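Local coordinates for regulatory protein E2 (Bovine papillomavirus type 1, PDB 2JEX) that activates viral DNA replication through the helicase E1 and regulates viral transcription, the part present here being its N-terminal transactivation domain, at residues 5-9 with 38-43; 109-115 with 132-138; 121-127 with 180-184. The protein carries 1 engineered substitution. All blocks are in the same frame, centred on the assembly; numbering follows the deposited sequence.

The three contacts follow the transactivation domain from its helical end to its sheet. Interaction 1 (5-9 with 38-43) packs two helices through aliphatic side chains. Interaction 2 (109-115 with 132-138) lies nearest the centre of the chain. It pairs two strands through backbone hydrogen bonds, with side chains packed on both faces. Interaction 3 (121-127 with 180-184) joins two loops through one carboxylate and a pair of phenylalanines. Interactions 2 and 3 share a hairpin: the first pairs its strands, the second uses its connecting loop, with centres about 27 Å apart. Interactions 1 and 3 lie on opposite sides of the chain's centre. All three are partly buried.

Interaction 1. Residues 5-9 with 38-43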
loop_
_atom_site.group_PDB
_atom_site.type_symbol
_atom_site.label_atom_id
_atom_site.label_comp_id
_atom_site.label_asym_id
_atom_site.label_seq_id
_atom_site.Cartn_x
_atom_site.Cartn_y
_atom_site.Cartn_z
ATOM N N CYS A 5 -22.767 3.292 -20.664
ATOM C CA CYS A 5 -22.278 2.005 -21.156
ATOM C C CYS A 5 -20.955 2.148 -21.912
ATOM O O CYS A 5 -20.069 1.294 -21.798
ATOM C CB CYS A 5 -23.330 1.372 -22.071
ATOM S SG CYS A 5 -23.437 -0.414 -21.929
ATOM N N GLU A 6 -20.826 3.228 -22.683
ATOM C CA GLU A 6 -19.605 3.487 -23.451
ATOM C C GLU A 6 -18.500 4.034 -22.557
ATOM O O GLU A 6 -17.327 3.725 -22.751
ATOM C CB GLU A 6 -19.864 4.478 -24.586
ATOM C CG GLU A 6 -21.007 4.119 -25.521
ATOM C CD GLU A 6 -21.566 5.350 -26.218
ATOM O OE1 GLU A 6 -21.602 6.436 -25.551
ATOM O OE2 GLU A 6 -21.965 5.235 -27.428
ATOM N N ARG A 7 -18.888 4.864 -21.591
ATOM C CA ARG A 7 -17.958 5.456 -20.635
ATOM C C ARG A 7 -17.356 4.353 -19.759
ATOM O O ARG A 7 -16.162 4.378 -19.442
ATOM C CB ARG A 7 -18.683 6.499 -19.780
ATOM C CG ARG A 7 -17.772 7.480 -19.056
ATOM C CD ARG A 7 -18.573 8.461 -18.207
ATOM N NE ARG A 7 -19.343 9.416 -19.008
ATOM C CZ ARG A 7 -20.671 9.415 -19.135
ATOM N NH1 ARG A 7 -21.420 8.507 -18.512
ATOM N NH2 ARG A 7 -21.252 10.334 -19.888
ATOM N N LEU A 8 -18.197 3.385 -19.392
ATOM C CA LEU A 8 -17.779 2.189 -18.670
ATOM C C LEU A 8 -16.751 1.377 -19.455
ATOM O O LEU A 8 -15.749 0.935 -18.890
ATOM C CB LEU A 8 -18.995 1.316 -18.331
ATOM C CG LEU A 8 -18.795 0.033 -17.513
ATOM C CD1 LEU A 8 -18.213 0.314 -16.121
ATOM C CD2 LEU A 8 -20.104 -0.710 -17.402
ATOM N N HIS A 9 -17.007 1.187 -20.748
ATOM C CA HIS A 9 -16.114 0.428 -21.624
ATOM C C HIS A 9 -14.737 1.077 -21.712
ATOM O O HIS A 9 -13.718 0.384 -21.665
ATOM C CB HIS A 9 -16.723 0.267 -23.020
ATOM C CG HIS A 9 -15.805 -0.382 -24.013
ATOM N ND1 HIS A 9 -15.628 -1.749 -24.084
ATOM C CD2 HIS A 9 -15.011 0.150 -24.974
ATOM C CE1 HIS A 9 -14.765 -2.031 -25.043
ATOM N NE2 HIS A 9 -14.374 -0.896 -25.599
ATOM N N THR A 38 -13.895 6.199 -12.107
ATOM C CA THR A 38 -14.959 6.313 -13.087
ATOM C C THR A 38 -15.775 5.014 -13.156
ATOM O O THR A 38 -16.977 5.054 -12.946
ATOM C CB THR A 38 -14.391 6.742 -14.474
ATOM O OG1 THR A 38 -13.629 7.946 -14.311
ATOM C CG2 THR A 38 -15.511 6.981 -15.509
ATOM N N GLU A 39 -15.116 3.873 -13.378
ATOM C CA GLU A 39 -15.806 2.572 -13.475
ATOM C C GLU A 39 -16.712 2.280 -12.278
ATOM O O GLU A 39 -17.885 1.956 -12.440
ATOM C CB GLU A 39 -14.811 1.415 -13.665
ATOM C CG GLU A 39 -15.470 0.026 -13.648
ATOM C CD GLU A 39 -14.476 -1.126 -13.760
ATOM O OE1 GLU A 39 -13.263 -0.909 -13.559
ATOM O OE2 GLU A 39 -14.909 -2.258 -14.052
ATOM N N ASN A 40 -16.167 2.409 -11.082
ATOM C CA ASN A 40 -16.921 2.089 -9.888
ATOM C C ASN A 40 -17.940 3.133 -9.496
ATOM O O ASN A 40 -18.906 2.814 -8.805
ATOM C CB ASN A 40 -15.980 1.751 -8.741
ATOM C CG ASN A 40 -15.242 0.476 -8.992
ATOM O OD1 ASN A 40 -15.792 -0.611 -8.834
ATOM N ND2 ASN A 40 -14.001 0.593 -9.434
ATOM N N THR A 41 -17.734 4.371 -9.943
ATOM C CA THR A 41 -18.719 5.428 -9.747
ATOM C C THR A 41 -19.948 5.147 -10.606
ATOM O O THR A 41 -21.068 5.214 -10.103
ATOM C CB THR A 41 -18.141 6.841 -10.062
ATOM O OG1 THR A 41 -17.042 7.112 -9.179
ATOM C CG2 THR A 41 -19.197 7.916 -9.887
ATOM N N LEU A 42 -19.727 4.827 -11.884
ATOM C CA LEU A 42 -20.818 4.564 -12.821
ATOM C C LEU A 42 -21.603 3.347 -12.353
ATOM O O LEU A 42 -22.832 3.359 -12.334
ATOM C CB LEU A 42 -20.295 4.324 -14.245
ATOM C CG LEU A 42 -19.407 5.359 -14.950
ATOM C CD1 LEU A 42 -18.618 4.663 -16.047
ATOM C CD2 LEU A 42 -20.207 6.542 -15.515
ATOM N N LEU A 43 -20.865 2.318 -11.952
ATOM C CA LEU A 43 -21.429 1.066 -11.474
ATOM C C LEU A 43 -22.251 1.274 -10.208
ATOM O O LEU A 43 -23.325 0.682 -10.057
ATOM C CB LEU A 43 -20.310 0.037 -11.236
ATOM C CG LEU A 43 -19.602 -0.593 -12.440
ATOM C CD1 LEU A 43 -18.516 -1.538 -11.954
ATOM C CD2 LEU A 43 -20.580 -1.331 -13.362
#
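Leu8 and Leu42 carry most of this helix-helix contact. Leu42 lays its CD1 methyl against the backbone of Leu8, 3.6 Å from Leu8 N, and also reaches Leu8 CB. Its other methyl turns to Arg7, with Leu42 CD2 3.7 Å from Arg7 CD. The two branches thus straddle neighbouring positions on the first helix. The Arg7 chain crosses Leu42 at about a right angle, and the methyl lies at the edge of the guanidinium, near its plane. Arg7 CG also touches Thr38 CG2 at 4.2 Å. Leu8 has its CG anti to the backbone N (chi1 -177°), which carries its methyls toward Glu39 and Leu43. Leu8 CD1 meets Glu39 CG at 3.7 Å and Leu43 CD2 at 4.0 Å. The segments belong to helices 4-21 and 26-48, the first two of the three-helix antiparallel bundle of the E2 transactivation domain. The short segments run roughly antiparallel, at 150° between N-to-C directions, their axes 9.4 Å apart at closest approach. Glu39 offers only its aliphatic part to Leu8. Its carboxylate is held by Gln12 and Gln15 of the first helix, OE2 by Gln12 NE2 and OE1 by Gln15 NE2. Thr38 OG1 is bonded back to Thr34 O within its own helix. Behind the contact, Leu43 rests on Cys65 of helix 62-83, the third member of the bundle.

Interaction 2. Residues 109-115 with 132-138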
loop_
_atom_site.group_PDB
_atom_site.type_symbol
_atom_site.label_atom_id
_atom_site.label_comp_id
_atom_site.label_asym_id
_atom_site.label_seq_id
_atom_site.Cartn_x
_atom_site.Cartn_y
_atom_site.Cartn_z
ATOM N N CYS A 109 0.420 5.097 3.190
ATOM C CA CYS A 109 1.605 5.702 2.579
ATOM C C CYS A 109 2.123 4.835 1.434
ATOM O O CYS A 109 1.987 3.607 1.455
ATOM C CB CYS A 109 2.715 5.985 3.615
ATOM S SG CYS A 109 3.613 4.550 4.300
ATOM N N PHE A 110 2.711 5.480 0.430
ATOM C CA PHE A 110 3.277 4.758 -0.698
ATOM C C PHE A 110 4.681 4.268 -0.353
ATOM O O PHE A 110 5.380 4.875 0.468
ATOM C CB PHE A 110 3.229 5.608 -1.973
ATOM C CG PHE A 110 1.837 6.076 -2.330
ATOM C CD1 PHE A 110 1.442 7.390 -2.078
ATOM C CD2 PHE A 110 0.908 5.196 -2.888
ATOM C CE1 PHE A 110 0.155 7.823 -2.387
ATOM C CE2 PHE A 110 -0.390 5.623 -3.206
ATOM C CZ PHE A 110 -0.770 6.935 -2.954
ATOM N N LYS A 111 5.075 3.144 -0.947
ATOM C CA LYS A 111 6.272 2.430 -0.504
ATOM C C LYS A 111 7.053 1.815 -1.655
ATOM O O LYS A 111 6.478 1.148 -2.511
ATOM C CB LYS A 111 5.913 1.325 0.500
ATOM C CG LYS A 111 4.847 1.682 1.520
ATOM C CD LYS A 111 4.773 0.626 2.602
ATOM C CE LYS A 111 3.401 0.489 3.210
ATOM N NZ LYS A 111 2.609 1.749 3.324
ATOM N N LYS A 112 8.367 2.039 -1.663
ATOM C CA LYS A 112 9.267 1.369 -2.609
ATOM C C LYS A 112 10.468 0.750 -1.882
ATOM O O LYS A 112 10.841 1.194 -0.792
ATOM C CB LYS A 112 9.732 2.334 -3.705
ATOM C CG LYS A 112 8.595 2.925 -4.557
ATOM C CD LYS A 112 9.101 3.583 -5.830
ATOM C CE LYS A 112 9.697 4.946 -5.541
ATOM N NZ LYS A 112 9.778 5.810 -6.757
ATOM N N GLY A 113 11.060 -0.278 -2.489
ATOM C CA GLY A 113 12.246 -0.930 -1.933
ATOM C C GLY A 113 11.896 -1.988 -0.900
ATOM O O GLY A 113 12.087 -1.783 0.295
ATOM N N ALA A 114 11.373 -3.115 -1.372
ATOM C CA ALA A 114 10.915 -4.188 -0.492
ATOM C C ALA A 114 12.064 -5.101 -0.105
ATOM O O ALA A 114 12.942 -5.408 -0.932
ATOM C CB ALA A 114 9.803 -5.000 -1.164
ATOM N N ARG A 115 12.057 -5.525 1.155
ATOM C CA ARG A 115 12.948 -6.589 1.605
ATOM C C ARG A 115 12.311 -7.398 2.721
ATOM O O ARG A 115 11.385 -6.935 3.388
ATOM C CB ARG A 115 14.313 -6.043 2.036
ATOM C CG ARG A 115 14.304 -5.330 3.358
ATOM C CD ARG A 115 15.600 -4.597 3.544
ATOM N NE ARG A 115 15.662 -3.969 4.857
ATOM C CZ ARG A 115 15.249 -2.735 5.124
ATOM N NH1 ARG A 115 14.717 -1.972 4.169
ATOM N NH2 ARG A 115 15.366 -2.260 6.354
ATOM N N THR A 132 7.708 -8.173 5.383
ATOM C CA THR A 132 8.165 -7.360 4.257
ATOM C C THR A 132 8.275 -5.912 4.707
ATOM O O THR A 132 7.293 -5.321 5.162
ATOM C CB THR A 132 7.219 -7.486 3.055
ATOM O OG1 THR A 132 7.125 -8.865 2.683
ATOM C CG2 THR A 132 7.727 -6.672 1.857
ATOM N N VAL A 133 9.486 -5.366 4.603
ATOM C CA VAL A 133 9.771 -3.985 4.994
ATOM C C VAL A 133 10.201 -3.177 3.769
ATOM O O VAL A 133 10.905 -3.682 2.898
ATOM C CB VAL A 133 10.845 -3.923 6.111
ATOM C CG1 VAL A 133 11.096 -2.486 6.574
ATOM C CG2 VAL A 133 10.401 -4.762 7.292
ATOM N N TYR A 134 9.761 -1.925 3.707
ATOM C CA TYR A 134 10.065 -1.039 2.581
ATOM C C TYR A 134 11.067 0.031 2.991
ATOM O O TYR A 134 10.878 0.711 3.997
ATOM C CB TYR A 134 8.772 -0.440 1.997
ATOM C CG TYR A 134 7.901 -1.498 1.350
ATOM C CD1 TYR A 134 6.894 -2.149 2.071
ATOM C CD2 TYR A 134 8.111 -1.881 0.030
ATOM C CE1 TYR A 134 6.105 -3.140 1.484
ATOM C CE2 TYR A 134 7.334 -2.873 -0.563
ATOM C CZ TYR A 134 6.341 -3.503 0.169
ATOM O OH TYR A 134 5.581 -4.487 -0.431
ATOM N N SER A 135 12.145 0.163 2.220
ATOM C CA SER A 135 13.222 1.093 2.558
ATOM C C SER A 135 12.818 2.547 2.334
ATOM O O SER A 135 13.410 3.458 2.925
ATOM C CB SER A 135 14.490 0.770 1.760
ATOM O OG SER A 135 14.290 0.957 0.365
ATOM N N ASN A 136 11.810 2.752 1.484
ATOM C CA ASN A 136 11.376 4.094 1.106
ATOM C C ASN A 136 9.877 4.274 1.290
ATOM O O ASN A 136 9.074 3.582 0.663
ATOM C CB ASN A 136 11.818 4.433 -0.330
ATOM C CG ASN A 136 13.340 4.334 -0.518
ATOM O OD1 ASN A 136 14.116 4.772 0.334
ATOM N ND2 ASN A 136 13.764 3.752 -1.634
ATOM N N LEU A 137 9.518 5.199 2.177
ATOM C CA LEU A 137 8.127 5.461 2.520
ATOM C C LEU A 137 7.803 6.919 2.260
ATOM O O LEU A 137 8.543 7.813 2.676
ATOM C CB LEU A 137 7.848 5.135 3.992
ATOM C CG LEU A 137 8.166 3.755 4.583
ATOM C CD1 LEU A 137 7.828 3.720 6.073
ATOM C CD2 LEU A 137 7.418 2.661 3.849
ATOM N N TYR A 138 6.687 7.148 1.575
ATOM C CA TYR A 138 6.252 8.496 1.223
ATOM C C TYR A 138 4.922 8.804 1.913
ATOM O O TYR A 138 3.873 8.273 1.533
ATOM C CB TYR A 138 6.135 8.635 -0.297
ATOM C CG TYR A 138 7.383 8.223 -1.047
ATOM C CD1 TYR A 138 7.639 6.877 -1.323
ATOM C CD2 TYR A 138 8.308 9.176 -1.479
ATOM C CE1 TYR A 138 8.787 6.485 -2.004
ATOM C CE2 TYR A 138 9.464 8.794 -2.169
ATOM C CZ TYR A 138 9.693 7.447 -2.424
ATOM O OH TYR A 138 10.816 7.053 -3.100
#
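An antiparallel beta hairpin, strands 110-120 and 128-140, is joined here along the middle of the domain's large sheet. Phe110 and Tyr138 form one hydrogen-bonded pair, with Tyr138 N to Phe110 O at 2.8 Å. Lys112 with Asn136 is another, and Arg115 with Val133 a third. Between the last two the alternation slips at Gly113 and Ser135, where Ser135 N donates to Gly113 O (2.7 Å). Gly113 has positive phi, and the second strand turns a corner at Ser135. Lys111 and Tyr134 meet on one face of the sheet. Lys111 CB lies over the Tyr134 ring, 4.0 Å from its centroid, as a CH-pi contact. Lys111 CD touches both Tyr134 CD1 (3.5 Å) and Leu137 CD2 (3.6 Å). Lys111 bends at its last torsion (chi4 -34°), bringing NZ back to Cys109 O at 2.7 Å; Pro106 O is a second acceptor. The lysine head is thus held by main-chain oxygens in a buried place. On the other face Lys112 CE reaches Tyr138 OH at 3.4 Å, while its NZ goes to Glu90 and Pro91. Arg115 sets its guanidinium edge beside Ser135 CB and is tied to Asp190 and Ala150 O. Phe110 packs on helix 62-83. The arrangement is that of a beta hairpin interrupted by an irregular pair midway along its strands.

Interaction 3. Residues 121-127 with 180-184; sequences FDGNASN and FSTTG
Asp122, Phe180 and Phe121 bury the most surface in this loop-to-loop contact. The Asp122 carboxylate is set over the chain just past the end of a helix, and both oxygens are used. Asp122 OD2 takes Thr182 N on its syn lone pair at 2.7 Å, and a weak bond from Thr182 OG1 at 2.9 Å. Asp122 OD1 receives Thr183 N at 3.0 Å, from above the carboxylate plane. Thr183 OG1 also lies close to OD1, but the modelled separation is too short to be trusted. Two successive backbone N-H groups are therefore tied to one carboxylate. The phenylalanines form a second, apolar part of the contact. Phe180 CB sits over the centre of one face of the Phe121 ring, 3.8 Å from its centroid, a CH-pi contact. The rings themselves are oblique, their planes at 59°, with Phe121 CZ near the edge of the Phe180 ring. Phe121 CB also touches Ser181 CB at 3.8 Å. Ser181 OG turns back to Ala177 O of helix 173-180. Both phenylalanines rest on strand 128-140, Phe121 on Asn129 and Tyr131, Phe180 on Asn129. The contact thus pins the loop linking strands 110-120 and 128-140 to the link between helix 173-180 and strand 186-189.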
loop_
_atom_site.group_PDB
_atom_site.type_symbol
_atom_site.label_atom_id
_atom_site.label_comp_id
_atom_site.label_asym_id
_atom_site.label_seq_id
_atom_site.Cartn_x
_atom_site.Cartn_y
_atom_site.Cartn_z
ATOM N N PHE A 121 12.000 -17.359 16.750
ATOM C CA PHE A 121 11.396 -17.188 18.066
ATOM C C PHE A 121 12.060 -17.841 19.278
ATOM O O PHE A 121 12.495 -17.133 20.187
ATOM C CB PHE A 121 9.876 -17.393 18.005
ATOM C CG PHE A 121 9.184 -16.328 17.209
ATOM C CD1 PHE A 121 8.786 -16.569 15.907
ATOM C CD2 PHE A 121 9.003 -15.048 17.744
ATOM C CE1 PHE A 121 8.174 -15.569 15.152
ATOM C CE2 PHE A 121 8.393 -14.038 16.999
ATOM C CZ PHE A 121 7.978 -14.299 15.698
ATOM N N ASP A 122 12.177 -19.153 19.344
ATOM C CA ASP A 122 12.646 -19.683 20.647
ATOM C C ASP A 122 14.081 -20.209 20.634
ATOM O O ASP A 122 14.398 -21.186 21.310
ATOM C CB ASP A 122 11.637 -20.696 21.223
ATOM C CG ASP A 122 10.391 -20.014 21.784
ATOM O OD1 ASP A 122 10.550 -19.047 22.553
ATOM O OD2 ASP A 122 9.256 -20.430 21.461
ATOM N N GLY A 123 14.942 -19.527 19.875
ATOM C CA GLY A 123 16.238 -20.077 19.463
ATOM C C GLY A 123 15.998 -21.288 18.568
ATOM O O GLY A 123 16.855 -22.161 18.433
ATOM N N ASN A 124 14.821 -21.325 17.955
ATOM C CA ASN A 124 14.327 -22.498 17.244
ATOM C C ASN A 124 14.156 -22.166 15.757
ATOM O O ASN A 124 13.219 -21.459 15.359
ATOM C CB ASN A 124 13.017 -22.968 17.905
ATOM C CG ASN A 124 12.416 -24.233 17.280
ATOM O OD1 ASN A 124 11.341 -24.672 17.709
ATOM N ND2 ASN A 124 13.084 -24.819 16.279
ATOM N N ALA A 125 15.082 -22.690 14.950
ATOM C CA ALA A 125 15.170 -22.394 13.521
ATOM C C ALA A 125 13.888 -22.716 12.752
ATOM O O ALA A 125 13.659 -22.178 11.663
ATOM C CB ALA A 125 16.364 -23.129 12.900
ATOM N N SER A 126 13.071 -23.599 13.324
ATOM C CA SER A 126 11.783 -23.978 12.742
ATOM C C SER A 126 10.653 -23.108 13.292
ATOM O O SER A 126 9.530 -23.189 12.809
ATOM C CB SER A 126 11.481 -25.463 12.984
ATOM O OG SER A 126 11.232 -25.709 14.364
ATOM N N ASN A 127 10.944 -22.294 14.307
ATOM C CA ASN A 127 9.968 -21.331 14.843
ATOM C C ASN A 127 10.298 -19.911 14.370
ATOM O O ASN A 127 11.006 -19.145 15.037
ATOM C CB ASN A 127 9.870 -21.419 16.373
ATOM C CG ASN A 127 8.677 -20.649 16.947
ATOM O OD1 ASN A 127 8.579 -20.471 18.162
ATOM N ND2 ASN A 127 7.777 -20.187 16.083
ATOM N N PHE A 180 3.895 -16.245 19.063
ATOM C CA PHE A 180 4.611 -17.303 18.339
ATOM C C PHE A 180 5.764 -17.948 19.110
ATOM O O PHE A 180 6.403 -18.879 18.612
ATOM C CB PHE A 180 5.109 -16.775 16.986
ATOM C CG PHE A 180 4.042 -16.099 16.154
ATOM C CD1 PHE A 180 4.247 -14.830 15.642
ATOM C CD2 PHE A 180 2.825 -16.734 15.894
ATOM C CE1 PHE A 180 3.283 -14.205 14.874
ATOM C CE2 PHE A 180 1.845 -16.119 15.128
ATOM C CZ PHE A 180 2.076 -14.846 14.612
ATOM N N SER A 181 6.037 -17.444 20.309
ATOM C CA SER A 181 7.083 -18.007 21.148
ATOM C C SER A 181 6.548 -18.528 22.481
ATOM O O SER A 181 5.477 -18.137 22.946
ATOM C CB SER A 181 8.217 -17.001 21.405
ATOM O OG SER A 181 7.935 -16.185 22.531
ATOM N N THR A 182 7.336 -19.414 23.079
ATOM C CA THR A 182 7.022 -20.022 24.365
ATOM C C THR A 182 7.876 -19.404 25.485
ATOM O O THR A 182 7.489 -19.434 26.658
ATOM C CB THR A 182 7.191 -21.566 24.297
ATOM O OG1 THR A 182 8.491 -21.897 23.798
ATOM C CG2 THR A 182 6.175 -22.164 23.352
ATOM N N THR A 183 9.018 -18.822 25.113
ATOM C CA THR A 183 9.960 -18.207 26.065
ATOM C C THR A 183 9.921 -16.667 26.095
ATOM O O THR A 183 10.098 -16.061 27.145
ATOM C CB THR A 183 11.416 -18.647 25.781
ATOM O OG1 THR A 183 11.747 -18.339 24.412
ATOM C CG2 THR A 183 11.591 -20.148 26.028
ATOM N N GLY A 184 9.712 -16.032 24.946
ATOM C CA GLY A 184 9.685 -14.567 24.895
ATOM C C GLY A 184 10.881 -13.952 24.187
ATOM O O GLY A 184 10.857 -12.778 23.803
#